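Local coordinates for protein CT_858 (Chlamydia trachomatis, PDB 3DOR) that probably acts as a secreted serine-type endopeptidase of the S41 peptidase kind, cutting peptide bonds in protein substrates, at residues Val41-Lys46 and Ala63-Gly68; Val101-Phe106 and Ile110-Glu115; Val268-Glu273 and Gln325-Asn330; Val459-Gln464 and Phe471-Leu476. All blocks are in the same frame, centred on the assembly; numbering follows the deposited sequence.

Contact 1 of 4, residues Val41-Lys46 and Ala63-Gly68; sequences VSAQQK and ADFIGG
The methyl group of A43 points at the ring of F65, with A43 CB 4.2 Å from F65 CD1. It meets the ring obliquely. The F65 side chain leaves its helix to one side, and CG lies anti to the backbone N (chi1 173°). This carries the ring along the neighbouring helix, where it also touches L36, S39 and S40. The two CA atoms of A43 and F65 are 6.5 Å apart, a short spacing that the small alanine side chain allows.

The segments belong to consecutive helices, 36-48 and 55-67, in the N-terminal helical part of the chain. Helix 2-20 packs against the same place: L11 touches both A43 and F65, and L18 touches F65. The apolar pair is therefore buried.

One turn further on, at the exposed margin, K46 reaches across toward D64. K46 NZ and D64 OD2 are 4.5 Å apart, too far for a salt bridge. A water molecule joins them instead. It accepts a hydrogen bond from K46 NZ at 2.7 Å and donates one to D64 OD2, also at 2.7 Å. The K46 side chain also touches V61 of helix 55-67.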
loop_
_atom_site.group_PDB
_atom_site.type_symbol
_atom_site.label_atom_id
_atom_site.label_comp_id
_atom_site.label_asym_id
_atom_site.label_seq_id
_atom_site.Cartn_x
_atom_site.Cartn_y
_atom_site.Cartn_z
ATOM N N VAL B 41 4.114 -17.462 -24.076
ATOM C CA VAL B 41 4.347 -17.413 -25.512
ATOM C C VAL B 41 3.027 -17.306 -26.260
ATOM O O VAL B 41 2.920 -16.583 -27.251
ATOM C CB VAL B 41 5.111 -18.667 -25.996
ATOM C CG1 VAL B 41 4.986 -18.816 -27.506
ATOM C CG2 VAL B 41 6.577 -18.543 -25.613
ATOM N N SER B 42 2.017 -18.018 -25.775
ATOM C CA SER B 42 0.708 -17.987 -26.408
ATOM C C SER B 42 0.082 -16.604 -26.286
ATOM O O SER B 42 -0.479 -16.077 -27.249
ATOM C CB SER B 42 -0.213 -19.031 -25.768
ATOM O OG SER B 42 -1.538 -18.893 -26.257
ATOM N N ALA B 43 0.176 -16.012 -25.100
ATOM C CA ALA B 43 -0.380 -14.680 -24.877
ATOM C C ALA B 43 0.326 -13.671 -25.769
ATOM O O ALA B 43 -0.319 -12.834 -26.395
ATOM C CB ALA B 43 -0.229 -14.277 -23.415
ATOM N N GLN B 44 1.653 -13.758 -25.819
ATOM C CA GLN B 44 2.459 -12.850 -26.638
ATOM C C GLN B 44 1.993 -12.880 -28.083
ATOM O O GLN B 44 1.789 -11.836 -28.710
ATOM C CB GLN B 44 3.936 -13.244 -26.580
ATOM C CG GLN B 44 4.554 -13.129 -25.203
ATOM C CD GLN B 44 5.998 -13.574 -25.183
ATOM O OE1 GLN B 44 6.807 -13.128 -25.997
ATOM N NE2 GLN B 44 6.333 -14.453 -24.250
ATOM N N GLN B 45 1.824 -14.086 -28.611
ATOM C CA GLN B 45 1.375 -14.232 -29.983
ATOM C C GLN B 45 0.026 -13.581 -30.222
ATOM O O GLN B 45 -0.188 -12.953 -31.257
ATOM C CB GLN B 45 1.328 -15.705 -30.376
ATOM C CG GLN B 45 2.651 -16.189 -30.922
ATOM C CD GLN B 45 3.140 -15.307 -32.059
ATOM O OE1 GLN B 45 2.434 -15.114 -33.054
ATOM N NE2 GLN B 45 4.346 -14.760 -31.915
ATOM N N LYS B 46 -0.885 -13.722 -29.270
ATOM C CA LYS B 46 -2.191 -13.109 -29.427
ATOM C C LYS B 46 -2.031 -11.595 -29.534
ATOM O O LYS B 46 -2.743 -10.939 -30.288
ATOM C CB LYS B 46 -3.104 -13.473 -28.251
ATOM C CG LYS B 46 -3.464 -14.950 -28.211
ATOM C CD LYS B 46 -4.600 -15.263 -27.234
ATOM C CE LYS B 46 -4.165 -15.148 -25.784
ATOM N NZ LYS B 46 -5.268 -15.528 -24.856
ATOM N N ALA B 63 -5.637 -10.601 -18.678
ATOM C CA ALA B 63 -6.591 -11.170 -17.739
ATOM C C ALA B 63 -6.793 -12.666 -18.004
ATOM O O ALA B 63 -6.937 -13.452 -17.067
ATOM C CB ALA B 63 -7.919 -10.429 -17.837
ATOM N N ASP B 64 -6.804 -13.057 -19.278
ATOM C CA ASP B 64 -6.978 -14.464 -19.636
ATOM C C ASP B 64 -5.743 -15.262 -19.270
ATOM O O ASP B 64 -5.835 -16.424 -18.890
ATOM C CB ASP B 64 -7.274 -14.615 -21.132
ATOM C CG ASP B 64 -8.667 -14.128 -21.495
ATOM O OD1 ASP B 64 -9.413 -13.719 -20.578
ATOM O OD2 ASP B 64 -9.018 -14.154 -22.692
ATOM N N PHE B 65 -4.585 -14.625 -19.387
ATOM C CA PHE B 65 -3.314 -15.251 -19.050
ATOM C C PHE B 65 -3.307 -15.614 -17.556
ATOM O O PHE B 65 -2.943 -16.728 -17.173
ATOM C CB PHE B 65 -2.175 -14.276 -19.365
ATOM C CG PHE B 65 -0.824 -14.739 -18.907
ATOM C CD1 PHE B 65 -0.211 -15.843 -19.498
ATOM C CD2 PHE B 65 -0.149 -14.054 -17.894
ATOM C CE1 PHE B 65 1.063 -16.260 -19.088
ATOM C CE2 PHE B 65 1.126 -14.458 -17.470
ATOM C CZ PHE B 65 1.732 -15.563 -18.070
ATOM N N ILE B 66 -3.703 -14.670 -16.708
ATOM C CA ILE B 66 -3.736 -14.942 -15.274
ATOM C C ILE B 66 -4.907 -15.874 -14.971
ATOM O O ILE B 66 -4.823 -16.723 -14.087
ATOM C CB ILE B 66 -3.878 -13.634 -14.449
ATOM C CG1 ILE B 66 -2.689 -12.714 -14.735
ATOM C CG2 ILE B 66 -3.945 -13.956 -12.947
ATOM C CD1 ILE B 66 -1.345 -13.316 -14.386
ATOM N N GLY B 67 -5.998 -15.715 -15.715
ATOM C CA GLY B 67 -7.150 -16.575 -15.509
ATOM C C GLY B 67 -6.791 -18.023 -15.803
ATOM O O GLY B 67 -7.447 -18.946 -15.314
ATOM N N GLY B 68 -5.741 -18.223 -16.601
ATOM C CA GLY B 68 -5.321 -19.570 -16.944
ATOM C C GLY B 68 -4.726 -20.338 -15.783
ATOM O O GLY B 68 -4.535 -21.555 -15.863
HETATM O O HOH W 1 -7.263 -13.743 -24.692
#

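Contact 2 of 4, residues Val101-Phe106 and Ile110-Glu115; sequences VDIMTF and IRVGDE
This contact lies in the PDZ domain, where the chain leaves strand 98-103 and comes back toward strand 115-119. I103, the last residue of the first strand, meets I110 on the returning chain. I103 CD1 sits 3.7 Å from I110 CG2, and the two side chains cross obliquely. CG1 of I103 is anti to the carbonyl carbon (chi1 -52°), and from there CD1 reaches the I110 methyl.

V112 packs beside this pair. Its CG2 lies 4.0 Å from V101 O and 4.3 Å from I103 CG1, and covers the backbone between V101 and D102. V101 and D102 both face T89 on the adjacent strand and form a classic beta bulge there.

The returning chain folds into a type II beta turn from R111 to D114. The backbone bond D114 N to R111 O, 3.1 Å long, closes it. G113 is the third residue of the turn (i+2), with a positive phi (107°), where a side chain would collide with the preceding carbonyl. The D114 side chain adds a second bond across the turn. Its OD1 accepts the N-H of R111 at 2.6 Å, nearly straight (165°) but from above the carboxylate plane. The same oxygen forms a salt bridge with R172.

The two segments thus touch through apolar side chains and backbone, while the polar bonds hold the turn itself. D114 is buried, and its OD1 is gripped by a backbone N-H and an arginine. The positive charge of R172 would be expected to stabilise the ionised carboxylate.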
loop_
_atom_site.group_PDB
_atom_site.type_symbol
_atom_site.label_atom_id
_atom_site.label_comp_id
_atom_site.label_asym_id
_atom_site.label_seq_id
_atom_site.Cartn_x
_atom_site.Cartn_y
_atom_site.Cartn_z
ATOM N N VAL B 101 -33.614 -16.805 -8.801
ATOM C CA VAL B 101 -33.924 -16.787 -7.372
ATOM C C VAL B 101 -34.117 -15.367 -6.880
ATOM O O VAL B 101 -34.470 -15.148 -5.722
ATOM C CB VAL B 101 -32.826 -17.452 -6.516
ATOM C CG1 VAL B 101 -32.818 -18.949 -6.763
ATOM C CG2 VAL B 101 -31.463 -16.829 -6.831
ATOM N N ASP B 102 -33.884 -14.396 -7.756
ATOM C CA ASP B 102 -34.088 -13.012 -7.374
ATOM C C ASP B 102 -34.253 -12.079 -8.568
ATOM O O ASP B 102 -33.595 -12.236 -9.599
ATOM C CB ASP B 102 -32.944 -12.536 -6.480
ATOM C CG ASP B 102 -33.365 -11.412 -5.548
ATOM O OD1 ASP B 102 -34.583 -11.142 -5.455
ATOM O OD2 ASP B 102 -32.481 -10.810 -4.904
ATOM N N ILE B 103 -35.158 -11.116 -8.406
ATOM C CA ILE B 103 -35.461 -10.116 -9.421
ATOM C C ILE B 103 -35.268 -8.760 -8.747
ATOM O O ILE B 103 -35.888 -8.483 -7.718
ATOM C CB ILE B 103 -36.928 -10.232 -9.893
ATOM C CG1 ILE B 103 -37.240 -11.673 -10.315
ATOM C CG2 ILE B 103 -37.180 -9.266 -11.039
ATOM C CD1 ILE B 103 -36.344 -12.211 -11.405
ATOM N N MET B 104 -34.412 -7.914 -9.312
ATOM C CA MET B 104 -34.155 -6.611 -8.705
ATOM C C MET B 104 -34.538 -5.407 -9.565
ATOM O O MET B 104 -33.782 -4.443 -9.661
ATOM C CB MET B 104 -32.679 -6.496 -8.309
ATOM C CG MET B 104 -32.190 -7.573 -7.339
ATOM S SD MET B 104 -31.877 -9.173 -8.126
ATOM C CE MET B 104 -30.196 -8.961 -8.661
ATOM N N THR B 105 -35.711 -5.461 -10.181
ATOM C CA THR B 105 -36.185 -4.362 -11.012
ATOM C C THR B 105 -37.706 -4.289 -10.915
ATOM O O THR B 105 -38.327 -5.170 -10.326
ATOM C CB THR B 105 -35.760 -4.547 -12.482
ATOM O OG1 THR B 105 -36.265 -3.456 -13.259
ATOM C CG2 THR B 105 -36.287 -5.853 -13.032
ATOM N N PHE B 106 -38.302 -3.243 -11.487
ATOM C CA PHE B 106 -39.754 -3.066 -11.444
ATOM C C PHE B 106 -40.501 -4.281 -11.977
ATOM O O PHE B 106 -39.967 -5.070 -12.756
ATOM C CB PHE B 106 -40.166 -1.819 -12.235
ATOM C CG PHE B 106 -39.857 -1.905 -13.701
ATOM C CD1 PHE B 106 -40.755 -2.491 -14.591
ATOM C CD2 PHE B 106 -38.646 -1.432 -14.191
ATOM C CE1 PHE B 106 -40.445 -2.604 -15.953
ATOM C CE2 PHE B 106 -38.326 -1.538 -15.544
ATOM C CZ PHE B 106 -39.224 -2.125 -16.427
ATOM N N ILE B 110 -40.347 -11.893 -15.907
ATOM C CA ILE B 110 -39.619 -12.957 -15.230
ATOM C C ILE B 110 -40.009 -13.079 -13.758
ATOM O O ILE B 110 -40.054 -12.087 -13.037
ATOM C CB ILE B 110 -38.100 -12.723 -15.346
ATOM C CG1 ILE B 110 -37.708 -12.727 -16.827
ATOM C CG2 ILE B 110 -37.329 -13.792 -14.561
ATOM C CD1 ILE B 110 -36.290 -12.276 -17.114
ATOM N N ARG B 111 -40.317 -14.300 -13.329
ATOM C CA ARG B 111 -40.686 -14.561 -11.936
ATOM C C ARG B 111 -39.653 -15.457 -11.272
ATOM O O ARG B 111 -38.943 -16.217 -11.940
ATOM C CB ARG B 111 -42.019 -15.306 -11.823
ATOM C CG ARG B 111 -43.244 -14.670 -12.436
ATOM C CD ARG B 111 -44.468 -15.461 -11.975
ATOM N NE ARG B 111 -45.522 -15.502 -12.983
ATOM C CZ ARG B 111 -45.661 -16.470 -13.885
ATOM N NH1 ARG B 111 -44.824 -17.494 -13.917
ATOM N NH2 ARG B 111 -46.642 -16.408 -14.763
ATOM N N VAL B 112 -39.580 -15.376 -9.947
ATOM C CA VAL B 112 -38.683 -16.244 -9.196
ATOM C C VAL B 112 -39.243 -17.633 -9.476
ATOM O O VAL B 112 -40.457 -17.825 -9.436
ATOM C CB VAL B 112 -38.778 -15.971 -7.677
ATOM C CG1 VAL B 112 -38.181 -17.135 -6.894
ATOM C CG2 VAL B 112 -38.075 -14.675 -7.343
ATOM N N GLY B 113 -38.379 -18.593 -9.768
ATOM C CA GLY B 113 -38.858 -19.933 -10.045
ATOM C C GLY B 113 -38.783 -20.303 -11.519
ATOM O O GLY B 113 -38.877 -21.484 -11.868
ATOM N N ASP B 114 -38.640 -19.297 -12.380
ATOM C CA ASP B 114 -38.526 -19.507 -13.823
ATOM C C ASP B 114 -37.199 -20.191 -14.085
ATOM O O ASP B 114 -36.214 -19.946 -13.374
ATOM C CB ASP B 114 -38.502 -18.175 -14.577
ATOM C CG ASP B 114 -39.841 -17.481 -14.605
ATOM O OD1 ASP B 114 -39.856 -16.272 -14.933
ATOM O OD2 ASP B 114 -40.866 -18.131 -14.308
ATOM N N GLU B 115 -37.161 -21.033 -15.110
ATOM C CA GLU B 115 -35.925 -21.708 -15.463
ATOM C C GLU B 115 -35.323 -20.931 -16.622
ATOM O O GLU B 115 -36.029 -20.592 -17.576
ATOM C CB GLU B 115 -36.179 -23.154 -15.906
ATOM C CG GLU B 115 -34.882 -23.932 -16.092
ATOM C CD GLU B 115 -35.057 -25.278 -16.786
ATOM O OE1 GLU B 115 -36.199 -25.773 -16.890
ATOM O OE2 GLU B 115 -34.034 -25.849 -17.223
#

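Contact 3 of 4, residues Val268-Glu273 and Gln325-Asn330; sequences VIWESE and QVFSSN
The chain turns a corner at I269 before the short strand 270-271, and W270 CA comes within 9.5 Å of N330 CA on helix 316-330. Side chains bridge this gap. W270 sets out toward the helix, and with CG anti to the backbone N (chi1 178°) its six-membered ring reaches V326.

V326 comes from the opposite direction and sets one methyl on the ring. V326 CG1 lies 3.9 Å from the centroid of the six-membered ring of W270 and only 9° off its normal, a CH-pi contact over the face. S272 N lies over the other face of the indole. F327 meets the indole at its edge: F327 CE2 is 4.2 Å from W270 CZ3, and the two side chains cross at about a right angle. F327 is buried and also touches I280 and L296, on two strands of the mixed sheet. I280 also faces both I269 and W270, which form a classic beta bulge opposite it.

N330 folds back on V326, four residues earlier. Its ND2 donates to V326 O at 2.9 Å and 168°, in the carbonyl plane and on a lone pair. The bond lies almost in the amide plane of N330.

The contact between the segments is apolar and aromatic. It joins helix 316-330 to strand 268-271, outermost in the mixed sheet within this chain, by dispersion and CH-pi contact. The N330 amide gives V326 O a straight bond beside the weak one from S329 N.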
loop_
_atom_site.group_PDB
_atom_site.type_symbol
_atom_site.label_atom_id
_atom_site.label_comp_id
_atom_site.label_asym_id
_atom_site.label_seq_id
_atom_site.Cartn_x
_atom_site.Cartn_y
_atom_site.Cartn_z
ATOM N N VAL B 268 -38.314 -19.297 16.409
ATOM C CA VAL B 268 -37.267 -18.614 17.146
ATOM C C VAL B 268 -37.593 -18.365 18.613
ATOM O O VAL B 268 -38.633 -17.800 18.939
ATOM C CB VAL B 268 -36.950 -17.267 16.482
ATOM C CG1 VAL B 268 -35.897 -16.521 17.284
ATOM C CG2 VAL B 268 -36.472 -17.504 15.061
ATOM N N ILE B 269 -36.698 -18.788 19.497
ATOM C CA ILE B 269 -36.900 -18.571 20.918
ATOM C C ILE B 269 -36.031 -17.382 21.350
ATOM O O ILE B 269 -36.310 -16.731 22.360
ATOM C CB ILE B 269 -36.560 -19.855 21.746
ATOM C CG1 ILE B 269 -35.190 -19.738 22.396
ATOM C CG2 ILE B 269 -36.627 -21.087 20.864
ATOM C CD1 ILE B 269 -35.246 -19.083 23.759
ATOM N N TRP B 270 -34.982 -17.101 20.576
ATOM C CA TRP B 270 -34.080 -15.975 20.852
ATOM C C TRP B 270 -33.389 -15.494 19.577
ATOM O O TRP B 270 -33.002 -16.294 18.728
ATOM C CB TRP B 270 -32.995 -16.359 21.859
ATOM C CG TRP B 270 -32.024 -15.234 22.117
ATOM C CD1 TRP B 270 -32.242 -14.117 22.880
ATOM C CD2 TRP B 270 -30.692 -15.106 21.596
ATOM N NE1 TRP B 270 -31.130 -13.305 22.867
ATOM C CE2 TRP B 270 -30.164 -13.886 22.087
ATOM C CE3 TRP B 270 -29.896 -15.897 20.762
ATOM C CZ2 TRP B 270 -28.874 -13.446 21.775
ATOM C CZ3 TRP B 270 -28.616 -15.463 20.451
ATOM C CH2 TRP B 270 -28.117 -14.246 20.955
ATOM N N GLU B 271 -33.216 -14.185 19.456
ATOM C CA GLU B 271 -32.564 -13.630 18.281
ATOM C C GLU B 271 -31.602 -12.522 18.681
ATOM O O GLU B 271 -31.962 -11.614 19.431
ATOM C CB GLU B 271 -33.630 -13.119 17.302
ATOM C CG GLU B 271 -33.092 -12.390 16.085
ATOM C CD GLU B 271 -34.088 -12.369 14.929
ATOM O OE1 GLU B 271 -35.301 -12.159 15.176
ATOM O OE2 GLU B 271 -33.648 -12.563 13.770
ATOM N N SER B 272 -30.372 -12.613 18.187
ATOM C CA SER B 272 -29.341 -11.628 18.487
ATOM C C SER B 272 -29.629 -10.344 17.713
ATOM O O SER B 272 -30.219 -10.382 16.636
ATOM C CB SER B 272 -27.970 -12.186 18.108
ATOM O OG SER B 272 -26.930 -11.336 18.553
ATOM N N GLU B 273 -29.193 -9.211 18.250
ATOM C CA GLU B 273 -29.464 -7.923 17.621
ATOM C C GLU B 273 -28.283 -7.144 17.055
ATOM O O GLU B 273 -28.453 -5.993 16.646
ATOM C CB GLU B 273 -30.193 -7.015 18.615
ATOM C CG GLU B 273 -31.516 -7.559 19.117
ATOM C CD GLU B 273 -32.165 -6.644 20.147
ATOM O OE1 GLU B 273 -33.282 -6.968 20.608
ATOM O OE2 GLU B 273 -31.559 -5.604 20.498
ATOM N N GLN B 325 -21.316 -17.323 24.159
ATOM C CA GLN B 325 -21.617 -17.516 25.575
ATOM C C GLN B 325 -23.109 -17.803 25.729
ATOM O O GLN B 325 -23.502 -18.660 26.504
ATOM C CB GLN B 325 -21.223 -16.285 26.398
ATOM C CG GLN B 325 -19.762 -16.273 26.800
ATOM C CD GLN B 325 -19.372 -15.017 27.572
ATOM O OE1 GLN B 325 -19.553 -13.892 27.086
ATOM N NE2 GLN B 325 -18.827 -15.203 28.774
ATOM N N VAL B 326 -23.946 -17.090 24.985
ATOM C CA VAL B 326 -25.381 -17.337 25.047
ATOM C C VAL B 326 -25.679 -18.761 24.569
ATOM O O VAL B 326 -26.484 -19.467 25.172
ATOM C CB VAL B 326 -26.162 -16.343 24.167
ATOM C CG1 VAL B 326 -27.616 -16.827 23.984
ATOM C CG2 VAL B 326 -26.145 -14.958 24.817
ATOM N N PHE B 327 -25.031 -19.182 23.487
ATOM C CA PHE B 327 -25.258 -20.528 22.943
ATOM C C PHE B 327 -24.814 -21.613 23.921
ATOM O O PHE B 327 -25.481 -22.632 24.066
ATOM C CB PHE B 327 -24.500 -20.729 21.613
ATOM C CG PHE B 327 -25.109 -20.013 20.429
ATOM C CD1 PHE B 327 -24.327 -19.684 19.328
ATOM C CD2 PHE B 327 -26.461 -19.722 20.383
ATOM C CE1 PHE B 327 -24.893 -19.081 18.198
ATOM C CE2 PHE B 327 -27.029 -19.122 19.262
ATOM C CZ PHE B 327 -26.247 -18.802 18.171
ATOM N N SER B 328 -23.682 -21.402 24.585
ATOM C CA SER B 328 -23.170 -22.395 25.529
ATOM C C SER B 328 -24.124 -22.711 26.674
ATOM O O SER B 328 -24.108 -23.815 27.207
ATOM C CB SER B 328 -21.830 -21.943 26.120
ATOM O OG SER B 328 -20.830 -21.890 25.128
ATOM N N SER B 329 -24.964 -21.755 27.046
ATOM C CA SER B 329 -25.885 -21.975 28.154
ATOM C C SER B 329 -27.351 -22.137 27.770
ATOM O O SER B 329 -28.195 -22.374 28.628
ATOM C CB SER B 329 -25.770 -20.814 29.151
ATOM O OG SER B 329 -24.485 -20.777 29.739
ATOM N N ASN B 330 -27.672 -22.023 26.491
ATOM C CA ASN B 330 -29.070 -22.109 26.094
ATOM C C ASN B 330 -29.290 -22.939 24.856
ATOM O O ASN B 330 -30.299 -22.774 24.170
ATOM C CB ASN B 330 -29.588 -20.702 25.841
ATOM C CG ASN B 330 -29.537 -19.849 27.076
ATOM O OD1 ASN B 330 -30.447 -19.890 27.903
ATOM N ND2 ASN B 330 -28.456 -19.086 27.229
#

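Contact 4 of 4, residues Val459-Gln464 and Phe471-Leu476; sequences VLINEQ and FFPVVL
V459 fits its two methyl groups against two residues one helical turn apart, F472 and L476. CG1 is anti to the backbone N (chi1 -176°) and abuts the edge of the F472 ring, in its plane, with V459 CG1 3.8 Å from F472 CE2. The other methyl turns toward the next turn of the helix, where V459 CG2 is 3.8 Å from L476 CD1. L476 CD1 also rests over one face of the F472 ring, near its rim. The valine therefore fills the dip formed by the phenyl edge and the leucine methyl.

A second bump lies two residues along the strand. I461 CG2 presses on the proline ring, 3.9 Å from P473 CB. Here the helix is kinked, since the ring nitrogen of P473 makes no bond to the previous turn.

All five residues are buried. L349 and L353 of helix 346-354 also touch F472, and L353 reaches L476 as well. The axes of the strand and helix segments pass 9.7 Å apart at 136°. Such packing of a helix across a sheet is characteristic of a beta-alpha-beta unit, here strand 457-461, helix 468-478 and strand 483-486, within the S41 peptidase region.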
loop_
_atom_site.group_PDB
_atom_site.type_symbol
_atom_site.label_atom_id
_atom_site.label_comp_id
_atom_site.label_asym_id
_atom_site.label_seq_id
_atom_site.Cartn_x
_atom_site.Cartn_y
_atom_site.Cartn_z
ATOM N N VAL B 459 -21.441 -27.431 10.458
ATOM C CA VAL B 459 -21.073 -26.306 9.604
ATOM C C VAL B 459 -21.601 -26.505 8.190
ATOM O O VAL B 459 -21.410 -27.569 7.588
ATOM C CB VAL B 459 -19.524 -26.127 9.512
ATOM C CG1 VAL B 459 -19.183 -24.881 8.698
ATOM C CG2 VAL B 459 -18.929 -26.030 10.887
ATOM N N LEU B 460 -22.256 -25.476 7.659
ATOM C CA LEU B 460 -22.797 -25.528 6.308
ATOM C C LEU B 460 -21.813 -24.815 5.383
ATOM O O LEU B 460 -21.400 -23.683 5.654
ATOM C CB LEU B 460 -24.156 -24.832 6.239
ATOM C CG LEU B 460 -25.155 -25.227 7.324
ATOM C CD1 LEU B 460 -26.404 -24.389 7.143
ATOM C CD2 LEU B 460 -25.471 -26.734 7.259
ATOM N N ILE B 461 -21.457 -25.482 4.288
ATOM C CA ILE B 461 -20.498 -24.946 3.321
ATOM C C ILE B 461 -20.975 -25.139 1.879
ATOM O O ILE B 461 -21.861 -25.953 1.606
ATOM C CB ILE B 461 -19.151 -25.691 3.424
ATOM C CG1 ILE B 461 -19.363 -27.170 3.060
ATOM C CG2 ILE B 461 -18.592 -25.603 4.853
ATOM C CD1 ILE B 461 -18.066 -27.964 2.831
ATOM N N ASN B 462 -20.391 -24.388 0.957
ATOM C CA ASN B 462 -20.737 -24.567 -0.441
ATOM C C ASN B 462 -19.553 -24.193 -1.331
ATOM O O ASN B 462 -18.460 -23.880 -0.833
ATOM C CB ASN B 462 -22.021 -23.798 -0.821
ATOM C CG ASN B 462 -21.824 -22.298 -0.918
ATOM O OD1 ASN B 462 -22.674 -21.606 -1.472
ATOM N ND2 ASN B 462 -20.721 -21.787 -0.378
ATOM N N GLU B 463 -19.771 -24.253 -2.640
ATOM C CA GLU B 463 -18.726 -23.987 -3.619
ATOM C C GLU B 463 -18.293 -22.539 -3.706
ATOM O O GLU B 463 -17.376 -22.207 -4.467
ATOM C CB GLU B 463 -19.156 -24.483 -5.008
ATOM C CG GLU B 463 -20.038 -23.530 -5.799
ATOM C CD GLU B 463 -21.454 -23.439 -5.275
ATOM O OE1 GLU B 463 -22.232 -22.596 -5.788
ATOM O OE2 GLU B 463 -21.798 -24.207 -4.360
ATOM N N GLN B 464 -18.956 -21.673 -2.944
ATOM C CA GLN B 464 -18.580 -20.274 -2.927
ATOM C C GLN B 464 -17.931 -19.870 -1.598
ATOM O O GLN B 464 -18.149 -18.771 -1.092
ATOM C CB GLN B 464 -19.782 -19.372 -3.253
ATOM C CG GLN B 464 -20.230 -19.485 -4.716
ATOM C CD GLN B 464 -21.201 -18.393 -5.134
ATOM O OE1 GLN B 464 -22.193 -18.123 -4.450
ATOM N NE2 GLN B 464 -20.923 -17.765 -6.267
ATOM N N PHE B 471 -10.509 -22.874 4.893
ATOM C CA PHE B 471 -9.838 -23.267 6.142
ATOM C C PHE B 471 -10.718 -23.571 7.360
ATOM O O PHE B 471 -10.438 -24.520 8.112
ATOM C CB PHE B 471 -8.810 -22.196 6.549
ATOM C CG PHE B 471 -7.795 -21.869 5.476
ATOM C CD1 PHE B 471 -7.114 -20.644 5.498
ATOM C CD2 PHE B 471 -7.522 -22.767 4.443
ATOM C CE1 PHE B 471 -6.172 -20.318 4.497
ATOM C CE2 PHE B 471 -6.591 -22.459 3.444
ATOM C CZ PHE B 471 -5.914 -21.230 3.470
ATOM N N PHE B 472 -11.757 -22.763 7.568
ATOM C CA PHE B 472 -12.653 -22.949 8.709
ATOM C C PHE B 472 -13.159 -24.392 8.783
ATOM O O PHE B 472 -12.936 -25.075 9.780
ATOM C CB PHE B 472 -13.843 -21.961 8.638
ATOM C CG PHE B 472 -14.776 -22.024 9.833
ATOM C CD1 PHE B 472 -14.419 -21.443 11.045
ATOM C CD2 PHE B 472 -16.032 -22.636 9.727
ATOM C CE1 PHE B 472 -15.301 -21.459 12.148
ATOM C CE2 PHE B 472 -16.921 -22.665 10.811
ATOM C CZ PHE B 472 -16.553 -22.069 12.030
ATOM N N PRO B 473 -13.826 -24.889 7.726
ATOM C CA PRO B 473 -14.304 -26.274 7.811
ATOM C C PRO B 473 -13.202 -27.334 7.819
ATOM O O PRO B 473 -13.351 -28.379 8.454
ATOM C CB PRO B 473 -15.226 -26.398 6.598
ATOM C CG PRO B 473 -14.597 -25.476 5.607
ATOM C CD PRO B 473 -14.259 -24.264 6.463
ATOM N N VAL B 474 -12.092 -27.071 7.139
ATOM C CA VAL B 474 -11.020 -28.060 7.103
ATOM C C VAL B 474 -10.425 -28.296 8.493
ATOM O O VAL B 474 -10.133 -29.437 8.865
ATOM C CB VAL B 474 -9.898 -27.676 6.066
ATOM C CG1 VAL B 474 -8.828 -26.779 6.693
ATOM C CG2 VAL B 474 -9.278 -28.944 5.508
ATOM N N VAL B 475 -10.274 -27.229 9.272
ATOM C CA VAL B 475 -9.732 -27.347 10.626
ATOM C C VAL B 475 -10.701 -28.133 11.505
ATOM O O VAL B 475 -10.300 -29.031 12.248
ATOM C CB VAL B 475 -9.497 -25.954 11.274
ATOM C CG1 VAL B 475 -9.096 -26.123 12.738
ATOM C CG2 VAL B 475 -8.392 -25.201 10.521
ATOM N N LEU B 476 -11.980 -27.791 11.419
ATOM C CA LEU B 476 -13.008 -28.470 12.204
ATOM C C LEU B 476 -13.211 -29.925 11.759
ATOM O O LEU B 476 -13.524 -30.801 12.580
ATOM C CB LEU B 476 -14.329 -27.694 12.110
ATOM C CG LEU B 476 -14.269 -26.279 12.722
ATOM C CD1 LEU B 476 -15.598 -25.519 12.553
ATOM C CD2 LEU B 476 -13.915 -26.416 14.189
#

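How the contacts relate
The four contacts follow one another along the chain without overlap, and none touches another. Contacts 3 and 4 are related through one mixed sheet: strand 268-271 lies at its edge within this chain and strand 457-461 further in. Their centres are about 23 Å apart, and their nearest atoms about 11 Å. Contact 2 belongs to the PDZ domain, yet its nearest atoms come within about 10 Å of contact 4. Contact 1 is in the helical N-terminal part, about 15 Å from contact 4 at the nearest atoms. Contacts 1 and 3 lie on opposite sides of the chain's centre, with their centres about 52 Å apart. Contact 4 is the most central, its centre about 11 Å from that of the chain.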